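Long-range contact in L-threonine-O-3-phosphate decarboxylase (Porphyromonas gingivalis, PDB 3FKD), which probably binds pyridoxal 5'-phosphate and acts as a lyase, consistent with decarboxylation of L-threonine O-3-phosphate: residues A[84-95]-A[105-116]. Residues are numbered along the deposited sequence; the frame is centred on the assembly and turned at random.
Sequences AQAFRGSRSLIA and ACRMYEHEVCFY
Strands 91-95 and 112-116 run parallel, pairing Arg91 with Glu112 through Ala95 with Tyr116, their axes 4.6 Å apart at closest and their directions 27° apart; the ladder of backbone hydrogen bonds runs from Glu112 N to Ser90 O up to Ile94 N to Cys114 O (2.7 Å). On the face of the sheet that carries Ser92 and Ile94, CD1 of Ile94 touches Val113 CG1 at 3.5 Å and also reaches Cys106 SG. The sulfur lies close to the Ser92 side chain too, whose OG is hydrogen-bonded to Trp134 NE1. On the other face, Arg91 and Glu112 extend side by side, and NE of Arg91 forms a salt bridge to Glu112 OE1 at 3.3 Å through a weak hydrogen bond.

Before the strands, the Tyr109 ring lies between Gln85 and Met108: Gln85 CB sits over the centre of one face, 3.7 Å from the ring centroid, and Met108 CG over the rim of the opposite face. CG of Gln85 is anti to the backbone N (chi1 -160°), and the extended chain leads along the ring toward its hydroxyl, where a water joins Gln85 OE1 to Tyr109 OH. Arg88 stretches alongside Glu110, and its NH2 meets OE1 of Glu110 on the syn side at 2.9 Å, with the guanidinium and carboxylate planes 51° apart. Glu110, at positive phi, is the C-prime residue of the Schellman motif ending helix 100-108. The buried His111 ring fits against the Phe87-Ser90 turn, one face toward Ser90.

Helix 100-108 links the strands in a beta-alpha-beta unit, with 112-117 the outermost strand of the seven-stranded sheet within this chain and 132-136 on the far side of 91-96, while Gln85 of helix 75-86 and Tyr109 exchange hydrogen bonds with Tyr109 and Gln85 of the second subunit.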
ATOM      1  N   ALA A  84      10.255 -11.077  -3.374  1.00 22.22           N
ATOM      2  CA  ALA A  84      10.633 -11.260  -4.772  1.00 23.25           C
ATOM      3  C   ALA A  84      11.634 -10.212  -5.204  1.00 25.38           C
ATOM      4  O   ALA A  84      12.678 -10.568  -5.741  1.00 25.50           O
ATOM      5  CB  ALA A  84       9.426 -11.191  -5.661  1.00 23.57           C
ATOM      6  N   GLN A  85      11.318  -8.936  -4.945  1.00 24.33           N
ATOM      7  CA  GLN A  85      12.200  -7.806  -5.262  1.00 24.22           C
ATOM      8  C   GLN A  85      13.604  -7.949  -4.686  1.00 25.55           C
ATOM      9  O   GLN A  85      14.623  -7.887  -5.442  1.00 25.55           O
ATOM     10  CB  GLN A  85      11.584  -6.459  -4.856  1.00 23.68           C
ATOM     11  CG  GLN A  85      12.191  -5.264  -5.573  1.00 25.93           C
ATOM     12  CD  GLN A  85      11.666  -3.906  -5.081  1.00 28.09           C
ATOM     13  OE1 GLN A  85      10.843  -3.833  -4.167  1.00 30.06           O
ATOM     14  NE2 GLN A  85      12.161  -2.832  -5.677  1.00 26.14           N
ATOM     15  N   ALA A  86      13.670  -8.143  -3.370  1.00 23.40           N
ATOM     16  CA  ALA A  86      14.952  -8.264  -2.679  1.00 25.05           C
ATOM     17  C   ALA A  86      15.850  -9.379  -3.276  1.00 29.17           C
ATOM     18  O   ALA A  86      17.054  -9.404  -3.023  1.00 28.85           O
ATOM     19  CB  ALA A  86      14.741  -8.487  -1.191  1.00 25.52           C
ATOM     20  N   PHE A  87      15.258 -10.309  -4.039  1.00 28.52           N
ATOM     21  CA  PHE A  87      15.996 -11.459  -4.556  1.00 28.13           C
ATOM     22  C   PHE A  87      15.786 -11.697  -6.061  1.00 29.58           C
ATOM     23  O   PHE A  87      15.683 -12.854  -6.508  1.00 30.47           O
ATOM     24  CB  PHE A  87      15.693 -12.710  -3.707  1.00 28.50           C
ATOM     25  CG  PHE A  87      16.152 -12.576  -2.283  1.00 28.23           C
ATOM     26  CD1 PHE A  87      15.369 -11.936  -1.352  1.00 25.14           C
ATOM     27  CD2 PHE A  87      17.406 -13.021  -1.900  1.00 29.57           C
ATOM     28  CE1 PHE A  87      15.811 -11.769  -0.068  1.00 26.90           C
ATOM     29  CE2 PHE A  87      17.853 -12.845  -0.607  1.00 29.05           C
ATOM     30  CZ  PHE A  87      17.050 -12.229   0.310  1.00 27.98           C
ATOM     31  N   ARG A  88      15.748 -10.590  -6.815  1.00 27.65           N
ATOM     32  CA  ARG A  88      15.564 -10.564  -8.272  1.00 30.54           C
ATOM     33  C   ARG A  88      16.308 -11.645  -9.055  1.00 31.90           C
ATOM     34  O   ARG A  88      15.801 -12.179 -10.045  1.00 34.08           O
ATOM     35  CB  ARG A  88      15.968  -9.207  -8.852  1.00 30.85           C
ATOM     36  CG  ARG A  88      16.219  -9.230 -10.349  1.00 33.00           C
ATOM     37  CD  ARG A  88      15.994  -7.848 -10.912  1.00 40.68           C
ATOM     38  NE  ARG A  88      15.914  -7.776 -12.375  1.00 45.03           N
ATOM     39  CZ  ARG A  88      16.155  -6.655 -13.075  1.00 50.73           C
ATOM     40  NH1 ARG A  88      16.507  -5.539 -12.441  1.00 44.81           N
ATOM     41  NH2 ARG A  88      16.068  -6.632 -14.405  1.00 46.11           N
ATOM     42  N   GLY A  89      17.512 -11.979  -8.649  1.00 28.02           N
ATOM     43  CA  GLY A  89      18.150 -13.081  -9.345  1.00 36.82           C
ATOM     44  C   GLY A  89      17.500 -14.475  -9.277  1.00 34.49           C
ATOM     45  O   GLY A  89      17.781 -15.335 -10.118  1.00 36.53           O
ATOM     46  N   SER A  90      16.618 -14.689  -8.310  1.00 30.29           N
ATOM     47  CA  SER A  90      16.461 -16.021  -7.745  1.00 33.29           C
ATOM     48  C   SER A  90      15.674 -17.071  -8.549  1.00 33.41           C
ATOM     49  O   SER A  90      14.958 -16.755  -9.504  1.00 31.43           O
ATOM     50  CB  SER A  90      15.985 -15.927  -6.283  1.00 31.92           C
ATOM     51  OG  SER A  90      16.936 -15.202  -5.486  1.00 31.94           O
ATOM     52  N   ARG A  91      15.879 -18.330  -8.166  1.00 35.37           N
ATOM     53  CA  ARG A  91      15.124 -19.463  -8.693  1.00 34.94           C
ATOM     54  C   ARG A  91      14.109 -19.898  -7.653  1.00 31.64           C
ATOM     55  O   ARG A  91      14.448 -20.175  -6.501  1.00 30.36           O
ATOM     56  CB  ARG A  91      16.066 -20.605  -9.079  1.00 37.18           C
ATOM     57  CG  ARG A  91      17.041 -20.155 -10.167  1.00 41.18           C
ATOM     58  CD  ARG A  91      18.130 -21.143 -10.517  1.00 46.83           C
ATOM     59  NE  ARG A  91      18.925 -20.559 -11.601  1.00 59.29           N
ATOM     60  CZ  ARG A  91      20.076 -21.044 -12.071  1.00 61.64           C
ATOM     61  NH1 ARG A  91      20.600 -22.161 -11.557  1.00 63.44           N
ATOM     62  NH2 ARG A  91      20.694 -20.409 -13.063  1.00 53.90           N
ATOM     63  N   SER A  92      12.858 -19.936  -8.085  1.00 31.31           N
ATOM     64  CA  SER A  92      11.745 -20.249  -7.209  1.00 31.03           C
ATOM     65  C   SER A  92      10.966 -21.477  -7.653  1.00 29.56           C
ATOM     66  O   SER A  92      10.572 -21.588  -8.819  1.00 30.19           O
ATOM     67  CB  SER A  92      10.808 -19.039  -7.081  1.00 27.01           C
ATOM     68  OG  SER A  92      11.443 -18.048  -6.323  1.00 27.93           O
ATOM     69  N   LEU A  93      10.775 -22.379  -6.694  1.00 27.94           N
ATOM     70  CA  LEU A  93       9.896 -23.530  -6.787  1.00 29.16           C
ATOM     71  C   LEU A  93       8.549 -23.133  -6.205  1.00 27.97           C
ATOM     72  O   LEU A  93       8.456 -22.775  -5.036  1.00 28.64           O
ATOM     73  CB  LEU A  93      10.479 -24.707  -5.974  1.00 31.74           C
ATOM     74  CG  LEU A  93       9.837 -26.112  -6.086  1.00 33.67           C
ATOM     75  CD1 LEU A  93       9.748 -26.565  -7.543  1.00 32.91           C
ATOM     76  CD2 LEU A  93      10.566 -27.156  -5.255  1.00 32.93           C
ATOM     77  N   ILE A  94       7.505 -23.187  -7.012  1.00 25.63           N
ATOM     78  CA  ILE A  94       6.178 -22.852  -6.536  1.00 24.49           C
ATOM     79  C   ILE A  94       5.192 -24.048  -6.686  1.00 26.45           C
ATOM     80  O   ILE A  94       5.003 -24.573  -7.774  1.00 27.06           O
ATOM     81  CB  ILE A  94       5.645 -21.636  -7.300  1.00 24.42           C
ATOM     82  CG1 ILE A  94       6.601 -20.429  -7.156  1.00 25.58           C
ATOM     83  CG2 ILE A  94       4.262 -21.305  -6.853  1.00 24.54           C
ATOM     84  CD1 ILE A  94       6.214 -19.209  -7.985  1.00 23.40           C
ATOM     85  N   ALA A  95       4.580 -24.492  -5.596  1.00 24.40           N
ATOM     86  CA  ALA A  95       3.536 -25.499  -5.701  1.00 26.52           C
ATOM     87  C   ALA A  95       2.274 -24.899  -6.322  1.00 24.73           C
ATOM     88  O   ALA A  95       1.941 -23.769  -6.059  1.00 24.53           O
ATOM     89  CB  ALA A  95       3.240 -26.101  -4.356  1.00 25.81           C
ATOM     90  N   ALA A 105       4.631 -12.145  -8.434  1.00 24.38           N
ATOM     91  CA  ALA A 105       5.798 -11.532  -7.794  1.00 25.85           C
ATOM     92  C   ALA A 105       7.109 -11.996  -8.406  1.00 24.67           C
ATOM     93  O   ALA A 105       7.962 -11.182  -8.771  1.00 25.44           O
ATOM     94  CB  ALA A 105       5.812 -11.773  -6.286  1.00 22.99           C
ATOM     95  N   CYS A 106       7.262 -13.310  -8.457  1.00 25.43           N
ATOM     96  CA  CYS A 106       8.451 -13.958  -8.961  1.00 25.13           C
ATOM     97  C   CYS A 106       8.721 -13.557 -10.416  1.00 27.61           C
ATOM     98  O   CYS A 106       9.867 -13.459 -10.837  1.00 27.13           O
ATOM     99  CB  CYS A 106       8.291 -15.472  -8.860  1.00 25.42           C
ATOM    100  SG  CYS A 106       8.748 -16.187  -7.255  1.00 26.47           S
ATOM    101  N   ARG A 107       7.663 -13.357 -11.192  1.00 27.83           N
ATOM    102  CA  ARG A 107       7.818 -12.996 -12.589  1.00 25.91           C
ATOM    103  C   ARG A 107       8.254 -11.533 -12.648  1.00 27.88           C
ATOM    104  O   ARG A 107       9.262 -11.200 -13.266  1.00 26.40           O
ATOM    105  CB  ARG A 107       6.521 -13.226 -13.386  1.00 24.74           C
ATOM    106  CG  ARG A 107       6.507 -12.502 -14.747  1.00 30.89           C
ATOM    107  CD  ARG A 107       5.159 -12.491 -15.414  1.00 32.35           C
ATOM    108  NE  ARG A 107       4.204 -11.741 -14.597  1.00 44.58           N
ATOM    109  CZ  ARG A 107       2.914 -11.538 -14.893  1.00 47.84           C
ATOM    110  NH1 ARG A 107       2.392 -12.012 -16.024  1.00 47.22           N
ATOM    111  NH2 ARG A 107       2.144 -10.838 -14.053  1.00 45.61           N
HETATM  112  N   MSE A 108       7.503 -10.663 -11.983  1.00 26.36           N
HETATM  113  CA  MSE A 108       7.804  -9.252 -12.063  1.00 26.02           C
HETATM  114  C   MSE A 108       9.265  -9.049 -11.770  1.00 27.07           C
HETATM  115  O   MSE A 108       9.922  -8.238 -12.417  1.00 28.26           O
HETATM  116  CB  MSE A 108       6.934  -8.437 -11.119  1.00 25.70           C
HETATM  117  CG  MSE A 108       7.364  -6.996 -10.967  1.00 26.92           C
HETATM  118 SE   MSE A 108       6.117  -6.056  -9.798  1.00 44.33          SE
HETATM  119  CE  MSE A 108       7.225  -4.528  -9.320  1.00 29.87           C
ATOM    120  N   TYR A 109       9.801  -9.811 -10.823  1.00 26.87           N
ATOM    121  CA  TYR A 109      11.214  -9.637 -10.503  1.00 28.15           C
ATOM    122  C   TYR A 109      12.149 -10.666 -11.168  1.00 29.07           C
ATOM    123  O   TYR A 109      13.279 -10.882 -10.731  1.00 29.02           O
ATOM    124  CB  TYR A 109      11.417  -9.450  -8.996  1.00 25.24           C
ATOM    125  CG  TYR A 109      10.748  -8.171  -8.563  1.00 26.09           C
ATOM    126  CD1 TYR A 109       9.453  -8.177  -8.051  1.00 26.10           C
ATOM    127  CD2 TYR A 109      11.373  -6.945  -8.735  1.00 25.92           C
ATOM    128  CE1 TYR A 109       8.822  -7.018  -7.699  1.00 25.24           C
ATOM    129  CE2 TYR A 109      10.748  -5.757  -8.374  1.00 28.00           C
ATOM    130  CZ  TYR A 109       9.468  -5.804  -7.849  1.00 26.73           C
ATOM    131  OH  TYR A 109       8.834  -4.648  -7.484  1.00 23.54           O
ATOM    132  N   GLU A 110      11.663 -11.240 -12.265  1.00 28.67           N
ATOM    133  CA  GLU A 110      12.427 -12.151 -13.132  1.00 31.32           C
ATOM    134  C   GLU A 110      13.161 -13.296 -12.408  1.00 30.05           C
ATOM    135  O   GLU A 110      14.347 -13.535 -12.628  1.00 29.24           O
ATOM    136  CB  GLU A 110      13.365 -11.357 -14.051  1.00 31.57           C
ATOM    137  CG  GLU A 110      12.636 -10.567 -15.146  1.00 36.01           C
ATOM    138  CD  GLU A 110      13.375  -9.265 -15.564  1.00 46.55           C
ATOM    139  OE1 GLU A 110      14.490  -8.989 -15.029  1.00 44.47           O
ATOM    140  OE2 GLU A 110      12.829  -8.521 -16.426  1.00 46.13           O
ATOM    141  N   HIS A 111      12.425 -13.963 -11.517  1.00 29.72           N
ATOM    142  CA  HIS A 111      12.792 -15.244 -10.936  1.00 29.43           C
ATOM    143  C   HIS A 111      12.641 -16.303 -12.033  1.00 28.18           C
ATOM    144  O   HIS A 111      11.762 -16.191 -12.885  1.00 29.36           O
ATOM    145  CB  HIS A 111      11.825 -15.582  -9.775  1.00 28.06           C
ATOM    146  CG  HIS A 111      12.195 -14.977  -8.447  1.00 29.82           C
ATOM    147  ND1 HIS A 111      12.284 -13.611  -8.235  1.00 28.91           N
ATOM    148  CD2 HIS A 111      12.478 -15.557  -7.254  1.00 27.83           C
ATOM    149  CE1 HIS A 111      12.616 -13.381  -6.977  1.00 25.98           C
ATOM    150  NE2 HIS A 111      12.742 -14.544  -6.363  1.00 27.52           N
ATOM    151  N   GLU A 112      13.480 -17.326 -12.025  1.00 30.28           N
ATOM    152  CA  GLU A 112      13.191 -18.513 -12.834  1.00 30.40           C
ATOM    153  C   GLU A 112      12.256 -19.418 -12.043  1.00 30.80           C
ATOM    154  O   GLU A 112      12.618 -19.914 -10.984  1.00 33.42           O
ATOM    155  CB  GLU A 112      14.462 -19.256 -13.226  1.00 33.76           C
ATOM    156  CG  GLU A 112      15.498 -18.371 -13.938  1.00 40.79           C
ATOM    157  CD  GLU A 112      16.727 -19.132 -14.420  1.00 48.05           C
ATOM    158  OE1 GLU A 112      17.866 -18.678 -14.114  1.00 46.10           O
ATOM    159  OE2 GLU A 112      16.542 -20.172 -15.107  1.00 43.29           O
ATOM    160  N   VAL A 113      11.048 -19.614 -12.558  1.00 28.73           N
ATOM    161  CA  VAL A 113       9.992 -20.288 -11.825  1.00 30.61           C
ATOM    162  C   VAL A 113       9.710 -21.768 -12.213  1.00 31.62           C
ATOM    163  O   VAL A 113       9.276 -22.069 -13.322  1.00 31.67           O
ATOM    164  CB  VAL A 113       8.681 -19.428 -11.833  1.00 28.64           C
ATOM    165  CG1 VAL A 113       7.576 -20.118 -11.046  1.00 31.41           C
ATOM    166  CG2 VAL A 113       8.944 -18.076 -11.211  1.00 27.02           C
ATOM    167  N   CYS A 114       9.954 -22.668 -11.264  1.00 28.94           N
ATOM    168  CA  CYS A 114       9.615 -24.078 -11.378  1.00 30.07           C
ATOM    169  C   CYS A 114       8.283 -24.444 -10.722  1.00 33.41           C
ATOM    170  O   CYS A 114       8.029 -24.117  -9.544  1.00 32.39           O
ATOM    171  CB  CYS A 114      10.677 -24.916 -10.682  1.00 31.25           C
ATOM    172  SG  CYS A 114      12.269 -24.854 -11.431  1.00 46.35           S
ATOM    173  N   PHE A 115       7.446 -25.183 -11.433  1.00 31.01           N
ATOM    174  CA  PHE A 115       6.207 -25.586 -10.819  1.00 28.55           C
ATOM    175  C   PHE A 115       6.259 -26.989 -10.220  1.00 32.26           C
ATOM    176  O   PHE A 115       7.184 -27.759 -10.470  1.00 34.63           O
ATOM    177  CB  PHE A 115       5.039 -25.363 -11.761  1.00 31.35           C
ATOM    178  CG  PHE A 115       4.808 -23.916 -12.060  1.00 34.00           C
ATOM    179  CD1 PHE A 115       4.152 -23.105 -11.135  1.00 31.18           C
ATOM    180  CD2 PHE A 115       5.275 -23.355 -13.234  1.00 33.19           C
ATOM    181  CE1 PHE A 115       3.942 -21.790 -11.371  1.00 29.92           C
ATOM    182  CE2 PHE A 115       5.085 -22.021 -13.479  1.00 36.57           C
ATOM    183  CZ  PHE A 115       4.416 -21.228 -12.531  1.00 36.66           C
ATOM    184  N   TYR A 116       5.275 -27.292  -9.387  1.00 32.05           N
ATOM    185  CA  TYR A 116       5.234 -28.551  -8.681  1.00 33.12           C
ATOM    186  C   TYR A 116       3.859 -28.738  -8.034  1.00 32.01           C
ATOM    187  O   TYR A 116       3.314 -27.818  -7.422  1.00 29.27           O
ATOM    188  CB  TYR A 116       6.346 -28.615  -7.631  1.00 31.27           C
ATOM    189  CG  TYR A 116       6.519 -30.011  -7.124  1.00 34.66           C
ATOM    190  CD1 TYR A 116       5.799 -30.464  -6.023  1.00 37.88           C
ATOM    191  CD2 TYR A 116       7.353 -30.916  -7.793  1.00 36.39           C
ATOM    192  CE1 TYR A 116       5.919 -31.787  -5.581  1.00 39.46           C
ATOM    193  CE2 TYR A 116       7.492 -32.224  -7.361  1.00 37.49           C
ATOM    194  CZ  TYR A 116       6.772 -32.653  -6.251  1.00 40.93           C
ATOM    195  OH  TYR A 116       6.908 -33.943  -5.807  1.00 44.70           O
TER
HETATM  196  O   HOH W   1       7.955  -4.458  -4.721  1.00 29.82           O